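Local coordinates for protein L-asparaginase I (Vibrio cholerae, PDB 2OCD) that probably catalyses the hydrolysis of L-asparagine to L-aspartate and ammonium, working as a homotetramer, at residues K4-I8 with L136-N141; T91-A95 with R160-S164; M94-A98 with V147-F151; A98-F103 with R157-S161. All coordinates share one frame; numbering follows the deposited sequence.

Interaction 1: residues K4-I8 with L136-N141; sequences KHIYI and LHVAAN
Ile6 overlaps the end of Leu136, and this pair makes the close apolar contact at the middle of the segments, between strand 5-12 and the last turn and a half of helix 127-141. The Leu136 branch CD2 lies against the root of the isoleucine, 3.6 Å from Ile6 CB and 3.7 Å from Ile6 CG2, while the two side chains slide past each other in opposite directions. With CG1 of Ile6 anti to the carbonyl carbon (chi1 -48°), that branch carries CD1 to Ala139, where CD1 and the Ala139 CB meet at 3.9 Å, while CG2 stays on the leucine. One isoleucine therefore touches residues one turn apart on the same side of the helix. Farther along the strand the contact thins: Ile8 CD1 and Leu136 CD1 are 4.3 Å apart.

At the other end Lys4 and Ala140 bury nearly as much surface. The lysine was modelled in two conformers; in the one given, its CD lies 3.6 Å from the Ala140 CB, and the approach of its tip to Asn141 is doubtful.

Over these short segments the strand and helix axes come within 9.0 Å and run at 136°, the loosely antiparallel course of a helix lying across a sheet. Ile6 and Ala140 also touch Pro47, Leu136 touches Met46, Val86 continues the contact on strand 84-88, and Ala139 also reaches Ile113. The contact thus belongs to the helix-on-sheet layer of the N-terminal domain, away from the annotated sites. Its chemistry is that of branched aliphatic groups, small alanines and lysine methylenes held by shape and burial, becoming partly exposed toward the Lys4 end.

Interaction 2: residues T91-A95 with R160-S164; sequences TDTMA and RSRKS. With ACT (acetate ion), chain G.
The predicted active site, where Thr91 is an expected active-site residue and Thr91 and Asp92 are expected to bind substrate, meets Lys163 here in the Thr-Lys-Asp arrangement familiar from this asparaginase family. Lys163 NZ is 2.8 Å from Asp92 OD2 in a salt bridge and donates a 3.3 Å hydrogen bond to Thr91 OG1. Its chain is extended beyond CG, with CG anti to the backbone N (chi1 -165°), and this straight reach from strand 162-166 delivers the amine to both partners. On the way, Lys163 CD passes 3.5 Å from Thr91 O. Beside the site, Ala95 CB packs 3.6 Å from Ser161 O and 3.9 Å from Arg162 CA, which sets the start of helix 94-104 against the incoming strand.

An acetate, probably from the crystallisation liquor, lies beside Asp92: its OXT accepts a weak bond from Asp92 N at 3.3 Å. The second carboxylate oxygen, Asp92 OD1, is bonded to Asn247 ND2 of a neighbouring subunit, and Ser60 packs against the same aspartate. Gripped at one oxygen by Lys163 and at the other by the next subunit, the Asp92 carboxylate has its rotation fixed, and the longer lysine bond to Thr91 OG1 probably helps orient that hydroxyl.

Interaction 3: residues M94-A98 with V147-F151; sequences MAYTA and VTLFF
Leu149 pushes its CD1 into the side of helix 94-104, where three helix residues receive it. The methyl is 3.8 Å from Met94 CG, 4.1 Å from Ala95 CA and 4.3 Å from Ala98 CB, a spread of distances that fits one branch lying over a single helical turn. Met94, present as selenomethionine, sends its chain out in a trans course as far as SE before bending at chi3 (105°). Its terminal CE is modelled too close to Leu149 CD2, so the exact placing of that methyl, including its oblique approach to the Phe151 ring, is doubtful.

Two residues earlier on the strand, Val147 meets the helix through one arm. Its CG1, anti to the backbone N (chi1 -178°), sits 3.2 Å from Ala98 O and 4.3 Å from Ala98 CB.

What positions this shell is the sheet. Strand 147-151 is bonded to strand 112-115 through Thr148 and Phe150, and to strand 154-157 through Leu149 with Met156. Val114 also packs on both Met94 and Ala98, so the helix rests on more than one strand, and its segment axis passes 9.1 Å from that of strand 147-151 at 158°, nearly antiparallel. Phe151 turns edge-to-face against Phe172 and touches Thr91. The chemistry is wholly apolar between side chains, consistent with a buried helix-sheet interface that seats the helix beginning just after the predicted substrate-binding residues.

Interaction 4: residues A98-F103 with R157-S161; sequences ASALSF and RGNRS
Asn159 and Phe103 cross at about a right angle as side chains, yet their amide and ring planes are turned only 32° apart, with Asn159 ND2 coming 3.9 Å from Phe103 CZ. Beside both lies the hydroxyl of Ser102. Its OG accepts from Asn159 ND2 at 3.0 Å, a bent bond (140° at the hydrogen) with the oxygen tilted out of the amide plane, and it lies above one face of the Phe103 ring, toward the rim. The same Ser102 OG donates 2.7 Å to Ser99 O, in the carbonyl plane and on a lone pair. A chi1 of 77° folds the hydroxyl back along its own helix and so permits this relay: amide to hydroxyl to backbone carbonyl.

Ser99 OG rests 3.4 Å from Asn159 CA, but its own bond goes to Ala95 O. Gly158 lets the chains close up, its CA 3.9 Å from Ala98 CB. On the loop itself, Arg157 O takes Arg160 N and Ser161 OG from opposite faces of its plane, which probably helps to hold the 3-10 turn.

Asn159 ND2 has a second acceptor in Arg332 O, which ties the C-terminal end of the chain to this corner. Helix 303-315 covers Ser99 and Phe103 through Ala308, and helix 65-78 packs on Ala100 and Leu101. The turn that leaves strand 154-157 packs along helix 94-104, beside its seat on the sheet, with Gly158 bonded to Val147.

Overall arrangement
Interactions 2, 3 and 4 share helix 94-104. Interaction 3 sets it on strand 147-151, while interactions 2 and 4 set it against consecutive parts of the chain after strand 154-157, overlapping at Arg160 and Ser161. The centres of interactions 2 and 3 are about 6 Å apart, as are the centres of interactions 3 and 4. Contacts 3 and 4 are buried; 1 and 2 are partly buried. Interaction 1 stands apart, its centre about 16 Å from that of interaction 3, but helix 127-141 leads into strand 147-151 and both contacts reach the same mixed sheet. Apolar packing dominates 1 and 3, a polar relay marks 4, and charge is concentrated in 2, at the predicted active site and subunit boundary.

Interaction 1: residues K4-I8 with L136-N141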
# COMPACT_ATOMS: atom_id res chain seq x y z
N LYS B 4 32.94 -16.60 -4.81
CA LYS B 4 32.43 -17.19 -3.62
C LYS B 4 31.89 -18.57 -4.03
O LYS B 4 31.69 -18.83 -5.21
CB LYS B 4 31.29 -16.31 -3.04
CG LYS B 4 31.48 -14.76 -3.14
CD LYS B 4 31.06 -14.15 -4.52
CE LYS B 4 30.70 -12.64 -4.47
NZ LYS B 4 31.83 -11.71 -4.15
N HIS B 5 31.66 -19.44 -3.04
CA HIS B 5 31.08 -20.79 -3.27
C HIS B 5 29.96 -21.07 -2.23
O HIS B 5 30.24 -21.14 -1.04
CB HIS B 5 32.17 -21.87 -3.13
CG HIS B 5 31.81 -23.17 -3.78
ND1 HIS B 5 32.73 -23.94 -4.46
CD2 HIS B 5 30.62 -23.80 -3.90
CE1 HIS B 5 32.12 -25.00 -4.96
NE2 HIS B 5 30.85 -24.95 -4.64
N ILE B 6 28.73 -21.26 -2.68
CA ILE B 6 27.56 -21.47 -1.78
C ILE B 6 27.07 -22.89 -1.87
O ILE B 6 27.04 -23.50 -2.94
CB ILE B 6 26.38 -20.53 -2.10
CG1 ILE B 6 26.90 -19.09 -2.25
CG2 ILE B 6 25.32 -20.60 -1.01
CD1 ILE B 6 27.48 -18.47 -0.91
N TYR B 7 26.71 -23.42 -0.72
CA TYR B 7 26.25 -24.77 -0.63
C TYR B 7 24.72 -24.70 -0.57
O TYR B 7 24.17 -23.99 0.27
CB TYR B 7 26.81 -25.37 0.64
CG TYR B 7 26.26 -26.70 1.02
CD1 TYR B 7 26.82 -27.87 0.52
CD2 TYR B 7 25.22 -26.81 1.93
CE1 TYR B 7 26.33 -29.10 0.89
CE2 TYR B 7 24.73 -28.03 2.31
CZ TYR B 7 25.28 -29.18 1.79
OH TYR B 7 24.81 -30.40 2.17
N ILE B 8 24.05 -25.43 -1.50
CA ILE B 8 22.63 -25.52 -1.50
C ILE B 8 22.22 -26.86 -1.01
O ILE B 8 22.62 -27.89 -1.56
CB ILE B 8 22.07 -25.45 -2.87
CG1 ILE B 8 22.55 -24.18 -3.57
CG2 ILE B 8 20.56 -25.48 -2.80
CD1 ILE B 8 22.23 -24.22 -5.06
N LEU B 136 21.06 -16.84 -3.71
CA LEU B 136 22.44 -17.05 -4.04
C LEU B 136 23.21 -15.72 -4.15
O LEU B 136 24.25 -15.57 -3.53
CB LEU B 136 22.59 -17.89 -5.31
CG LEU B 136 22.42 -19.42 -5.12
CD1 LEU B 136 22.55 -20.20 -6.47
CD2 LEU B 136 23.38 -20.01 -4.06
N HIS B 137 22.69 -14.76 -4.90
CA HIS B 137 23.37 -13.49 -5.06
C HIS B 137 23.56 -12.77 -3.70
O HIS B 137 24.62 -12.20 -3.45
CB HIS B 137 22.61 -12.60 -6.06
CG HIS B 137 23.19 -11.23 -6.23
ND1 HIS B 137 24.47 -11.01 -6.68
CD2 HIS B 137 22.64 -10.00 -6.06
CE1 HIS B 137 24.69 -9.71 -6.77
NE2 HIS B 137 23.59 -9.07 -6.41
N VAL B 138 22.54 -12.84 -2.85
CA VAL B 138 22.53 -12.12 -1.55
C VAL B 138 23.49 -12.76 -0.54
O VAL B 138 24.23 -12.06 0.15
CB VAL B 138 21.08 -12.05 -1.00
CG1 VAL B 138 21.05 -11.70 0.43
CG2 VAL B 138 20.30 -11.02 -1.77
N ALA B 139 23.49 -14.08 -0.48
CA ALA B 139 24.52 -14.85 0.23
C ALA B 139 25.96 -14.47 -0.11
O ALA B 139 26.77 -14.43 0.76
CB ALA B 139 24.33 -16.34 -0.08
N ALA B 140 26.26 -14.22 -1.38
CA ALA B 140 27.61 -14.02 -1.84
C ALA B 140 27.97 -12.56 -1.88
O ALA B 140 29.09 -12.18 -1.56
CB ALA B 140 27.76 -14.61 -3.22
N ASN B 141 27.06 -11.71 -2.29
CA ASN B 141 27.41 -10.29 -2.40
C ASN B 141 26.93 -9.41 -1.26
O ASN B 141 27.30 -8.24 -1.17
CB ASN B 141 26.94 -9.76 -3.76
CG ASN B 141 27.69 -10.42 -4.94
OD1 ASN B 141 27.86 -11.65 -4.99
ND2 ASN B 141 28.15 -9.61 -5.86

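Interaction 2: residues T91-A95 with R160-S164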
# COMPACT_ATOMS: atom_id res chain seq x y z
N THR B 91 7.34 -24.66 1.97
CA THR B 91 6.85 -23.48 2.65
C THR B 91 6.02 -23.77 3.91
O THR B 91 5.96 -22.92 4.82
CB THR B 91 6.02 -22.51 1.72
OG1 THR B 91 4.91 -23.24 1.19
CG2 THR B 91 6.86 -21.94 0.57
N ASP B 92 5.33 -24.89 4.00
CA ASP B 92 4.39 -25.00 5.14
C ASP B 92 5.05 -24.73 6.50
O ASP B 92 4.43 -24.12 7.37
CB ASP B 92 3.68 -26.36 5.15
CG ASP B 92 2.63 -26.48 4.04
OD1 ASP B 92 2.18 -27.63 3.77
OD2 ASP B 92 2.26 -25.45 3.44
N THR B 93 6.28 -25.20 6.70
CA THR B 93 6.91 -25.06 7.99
C THR B 93 8.29 -24.41 7.87
O THR B 93 9.10 -24.46 8.77
CB THR B 93 7.03 -26.38 8.73
OG1 THR B 93 7.93 -27.22 8.02
CG2 THR B 93 5.67 -27.07 8.89
N MSE B 94 8.50 -23.73 6.77
CA MSE B 94 9.72 -23.05 6.52
C MSE B 94 10.04 -22.10 7.65
O MSE B 94 11.21 -21.95 7.96
CB MSE B 94 9.60 -22.30 5.23
CG MSE B 94 10.82 -21.57 4.88
SE MSE B 94 10.66 -20.97 3.03
CE MSE B 94 10.30 -19.11 3.28
N ALA B 95 9.04 -21.45 8.24
CA ALA B 95 9.28 -20.48 9.33
C ALA B 95 9.67 -21.15 10.62
O ALA B 95 10.46 -20.59 11.39
CB ALA B 95 8.09 -19.56 9.57
N ARG B 160 12.10 -13.99 12.97
CA ARG B 160 11.00 -12.99 13.00
C ARG B 160 9.86 -13.27 11.99
O ARG B 160 8.91 -12.45 11.86
CB ARG B 160 11.52 -11.60 12.73
CG ARG B 160 12.54 -11.17 13.71
CD ARG B 160 11.89 -10.85 15.01
NE ARG B 160 12.59 -9.77 15.69
CZ ARG B 160 12.02 -8.95 16.54
NH1 ARG B 160 10.72 -9.10 16.83
NH2 ARG B 160 12.74 -7.99 17.11
N SER B 161 9.91 -14.44 11.35
CA SER B 161 9.08 -14.70 10.19
C SER B 161 7.89 -15.57 10.45
O SER B 161 7.90 -16.40 11.32
CB SER B 161 9.93 -15.31 9.06
OG SER B 161 10.70 -14.26 8.46
N ARG B 162 6.86 -15.37 9.66
CA ARG B 162 5.84 -16.37 9.55
C ARG B 162 5.08 -16.33 8.25
O ARG B 162 5.06 -15.33 7.57
CB ARG B 162 4.91 -16.35 10.74
CG ARG B 162 4.43 -14.98 11.21
CD ARG B 162 4.35 -14.92 12.75
NE ARG B 162 2.99 -15.01 13.28
CZ ARG B 162 2.20 -16.09 13.31
NH1 ARG B 162 2.58 -17.28 12.80
NH2 ARG B 162 1.00 -15.98 13.85
N LYS B 163 4.47 -17.48 7.94
CA LYS B 163 3.63 -17.64 6.78
C LYS B 163 2.28 -17.01 7.04
O LYS B 163 1.43 -17.56 7.72
CB LYS B 163 3.47 -19.10 6.38
CG LYS B 163 2.90 -19.29 4.95
CD LYS B 163 3.26 -20.67 4.40
CE LYS B 163 2.32 -21.18 3.32
NZ LYS B 163 2.39 -22.69 3.22
N SER B 164 2.12 -15.85 6.44
CA SER B 164 0.98 -14.99 6.68
C SER B 164 -0.14 -15.32 5.70
O SER B 164 -1.32 -15.13 6.03
CB SER B 164 1.43 -13.54 6.48
OG SER B 164 2.07 -13.38 5.22
C ACT G . 5.07 -28.18 1.05
O ACT G . 5.84 -28.37 0.06
OXT ACT G . 4.99 -27.01 1.49
CH3 ACT G . 4.27 -29.28 1.71

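Interaction 3: residues M94-A98 with V147-F151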
# COMPACT_ATOMS: atom_id res chain seq x y z
N MSE B 94 8.50 -23.73 6.77
CA MSE B 94 9.72 -23.05 6.52
C MSE B 94 10.04 -22.10 7.65
O MSE B 94 11.21 -21.95 7.96
CB MSE B 94 9.60 -22.30 5.23
CG MSE B 94 10.82 -21.57 4.88
SE MSE B 94 10.66 -20.97 3.03
CE MSE B 94 10.30 -19.11 3.28
N ALA B 95 9.04 -21.45 8.24
CA ALA B 95 9.28 -20.48 9.33
C ALA B 95 9.67 -21.15 10.62
O ALA B 95 10.46 -20.59 11.39
CB ALA B 95 8.09 -19.56 9.57
N TYR B 96 9.13 -22.33 10.87
CA TYR B 96 9.53 -23.06 12.07
C TYR B 96 10.95 -23.54 11.90
O TYR B 96 11.75 -23.50 12.82
CB TYR B 96 8.64 -24.24 12.35
CG TYR B 96 7.24 -23.90 12.79
CD1 TYR B 96 6.22 -23.75 11.87
CD2 TYR B 96 6.91 -23.82 14.14
CE1 TYR B 96 4.91 -23.45 12.26
CE2 TYR B 96 5.61 -23.54 14.54
CZ TYR B 96 4.62 -23.34 13.59
OH TYR B 96 3.33 -23.07 13.97
N THR B 97 11.29 -24.02 10.72
CA THR B 97 12.65 -24.43 10.54
C THR B 97 13.63 -23.25 10.75
O THR B 97 14.63 -23.38 11.45
CB THR B 97 12.82 -25.10 9.20
OG1 THR B 97 12.18 -26.38 9.28
CG2 THR B 97 14.30 -25.29 8.88
N ALA B 98 13.33 -22.11 10.15
CA ALA B 98 14.32 -21.02 10.06
C ALA B 98 14.56 -20.53 11.48
O ALA B 98 15.68 -20.17 11.87
CB ALA B 98 13.81 -19.91 9.19
N VAL B 147 20.53 -16.60 10.38
CA VAL B 147 19.53 -17.41 9.69
C VAL B 147 18.41 -16.50 9.14
O VAL B 147 17.68 -15.88 9.89
CB VAL B 147 18.98 -18.53 10.58
CG1 VAL B 147 18.00 -19.36 9.81
CG2 VAL B 147 20.12 -19.44 11.00
N THR B 148 18.32 -16.42 7.82
CA THR B 148 17.34 -15.53 7.19
C THR B 148 16.41 -16.31 6.26
O THR B 148 16.61 -17.53 6.02
CB THR B 148 18.07 -14.40 6.41
OG1 THR B 148 18.94 -14.97 5.42
CG2 THR B 148 18.90 -13.50 7.41
N LEU B 149 15.37 -15.63 5.75
CA LEU B 149 14.29 -16.30 5.00
C LEU B 149 13.95 -15.43 3.82
O LEU B 149 13.60 -14.25 3.99
CB LEU B 149 13.06 -16.56 5.89
CG LEU B 149 11.86 -17.39 5.36
CD1 LEU B 149 11.03 -18.09 6.48
CD2 LEU B 149 10.89 -16.60 4.54
N PHE B 150 14.10 -15.97 2.63
CA PHE B 150 13.88 -15.17 1.46
C PHE B 150 12.59 -15.60 0.74
O PHE B 150 12.44 -16.78 0.38
CB PHE B 150 15.11 -15.25 0.58
CG PHE B 150 15.07 -14.33 -0.58
CD1 PHE B 150 15.14 -12.96 -0.40
CD2 PHE B 150 14.99 -14.81 -1.84
CE1 PHE B 150 15.09 -12.08 -1.49
CE2 PHE B 150 14.94 -13.92 -2.91
CZ PHE B 150 14.98 -12.58 -2.73
N PHE B 151 11.67 -14.64 0.58
CA PHE B 151 10.42 -14.86 -0.15
C PHE B 151 9.77 -13.52 -0.50
O PHE B 151 10.03 -12.51 0.19
CB PHE B 151 9.45 -15.71 0.68
CG PHE B 151 8.74 -16.81 -0.10
CD1 PHE B 151 9.36 -18.02 -0.34
CD2 PHE B 151 7.42 -16.64 -0.53
CE1 PHE B 151 8.70 -19.05 -1.02
CE2 PHE B 151 6.72 -17.65 -1.19
CZ PHE B 151 7.35 -18.86 -1.44

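Interaction 4: residues A98-F103 with R157-S161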
# COMPACT_ATOMS: atom_id res chain seq x y z
N ALA B 98 13.33 -22.11 10.15
CA ALA B 98 14.32 -21.02 10.06
C ALA B 98 14.56 -20.53 11.48
O ALA B 98 15.68 -20.17 11.87
CB ALA B 98 13.81 -19.91 9.19
N SER B 99 13.48 -20.55 12.24
CA SER B 99 13.50 -20.20 13.62
C SER B 99 14.37 -21.12 14.47
O SER B 99 15.25 -20.66 15.23
CB SER B 99 12.08 -20.21 14.14
OG SER B 99 11.38 -19.06 13.66
N ALA B 100 14.04 -22.40 14.41
CA ALA B 100 14.79 -23.46 15.11
C ALA B 100 16.29 -23.28 14.93
O ALA B 100 17.03 -23.26 15.92
CB ALA B 100 14.38 -24.84 14.58
N LEU B 101 16.70 -23.17 13.66
CA LEU B 101 18.10 -23.06 13.31
C LEU B 101 18.74 -21.80 13.86
O LEU B 101 19.96 -21.81 14.12
CB LEU B 101 18.32 -23.11 11.79
CG LEU B 101 17.89 -24.43 11.11
CD1 LEU B 101 17.85 -24.30 9.59
CD2 LEU B 101 18.78 -25.64 11.57
N SER B 102 17.98 -20.70 14.00
CA SER B 102 18.55 -19.47 14.51
C SER B 102 19.09 -19.72 15.91
O SER B 102 20.21 -19.30 16.21
CB SER B 102 17.58 -18.30 14.51
OG SER B 102 16.66 -18.38 15.57
N PHE B 103 18.35 -20.46 16.74
CA PHE B 103 18.83 -20.77 18.10
C PHE B 103 19.90 -21.86 18.16
O PHE B 103 20.86 -21.74 18.95
CB PHE B 103 17.68 -21.06 19.04
CG PHE B 103 16.77 -19.93 19.13
CD1 PHE B 103 17.17 -18.78 19.80
CD2 PHE B 103 15.56 -19.93 18.43
CE1 PHE B 103 16.37 -17.70 19.87
CE2 PHE B 103 14.74 -18.83 18.48
CZ PHE B 103 15.15 -17.69 19.19
N ARG B 157 14.55 -11.68 8.88
CA ARG B 157 15.17 -12.46 9.96
C ARG B 157 14.39 -13.76 10.13
O ARG B 157 13.18 -13.73 10.23
CB ARG B 157 15.21 -11.66 11.26
CG ARG B 157 15.87 -12.40 12.40
CD ARG B 157 16.28 -11.48 13.58
NE ARG B 157 17.39 -10.63 13.20
CZ ARG B 157 17.63 -9.41 13.65
NH1 ARG B 157 16.85 -8.86 14.55
NH2 ARG B 157 18.66 -8.74 13.20
N GLY B 158 15.08 -14.89 10.12
CA GLY B 158 14.45 -16.19 10.17
C GLY B 158 13.50 -16.34 11.31
O GLY B 158 12.33 -16.70 11.13
N ASN B 159 13.97 -16.01 12.51
CA ASN B 159 13.12 -16.11 13.70
C ASN B 159 12.17 -14.93 13.91
O ASN B 159 11.45 -14.91 14.91
CB ASN B 159 13.97 -16.35 14.93
CG ASN B 159 14.89 -15.20 15.26
OD1 ASN B 159 14.66 -14.07 14.85
ND2 ASN B 159 15.94 -15.50 16.02
N ARG B 160 12.10 -13.99 12.97
CA ARG B 160 11.00 -12.99 13.00
C ARG B 160 9.86 -13.27 11.99
O ARG B 160 8.91 -12.45 11.86
CB ARG B 160 11.52 -11.60 12.73
CG ARG B 160 12.54 -11.17 13.71
CD ARG B 160 11.89 -10.85 15.01
NE ARG B 160 12.59 -9.77 15.69
CZ ARG B 160 12.02 -8.95 16.54
NH1 ARG B 160 10.72 -9.10 16.83
NH2 ARG B 160 12.74 -7.99 17.11
N SER B 161 9.91 -14.44 11.35
CA SER B 161 9.08 -14.70 10.19
C SER B 161 7.89 -15.57 10.45
O SER B 161 7.90 -16.40 11.32
CB SER B 161 9.93 -15.31 9.06
OG SER B 161 10.70 -14.26 8.46
O HOH W 1 9.33 -16.31 13.38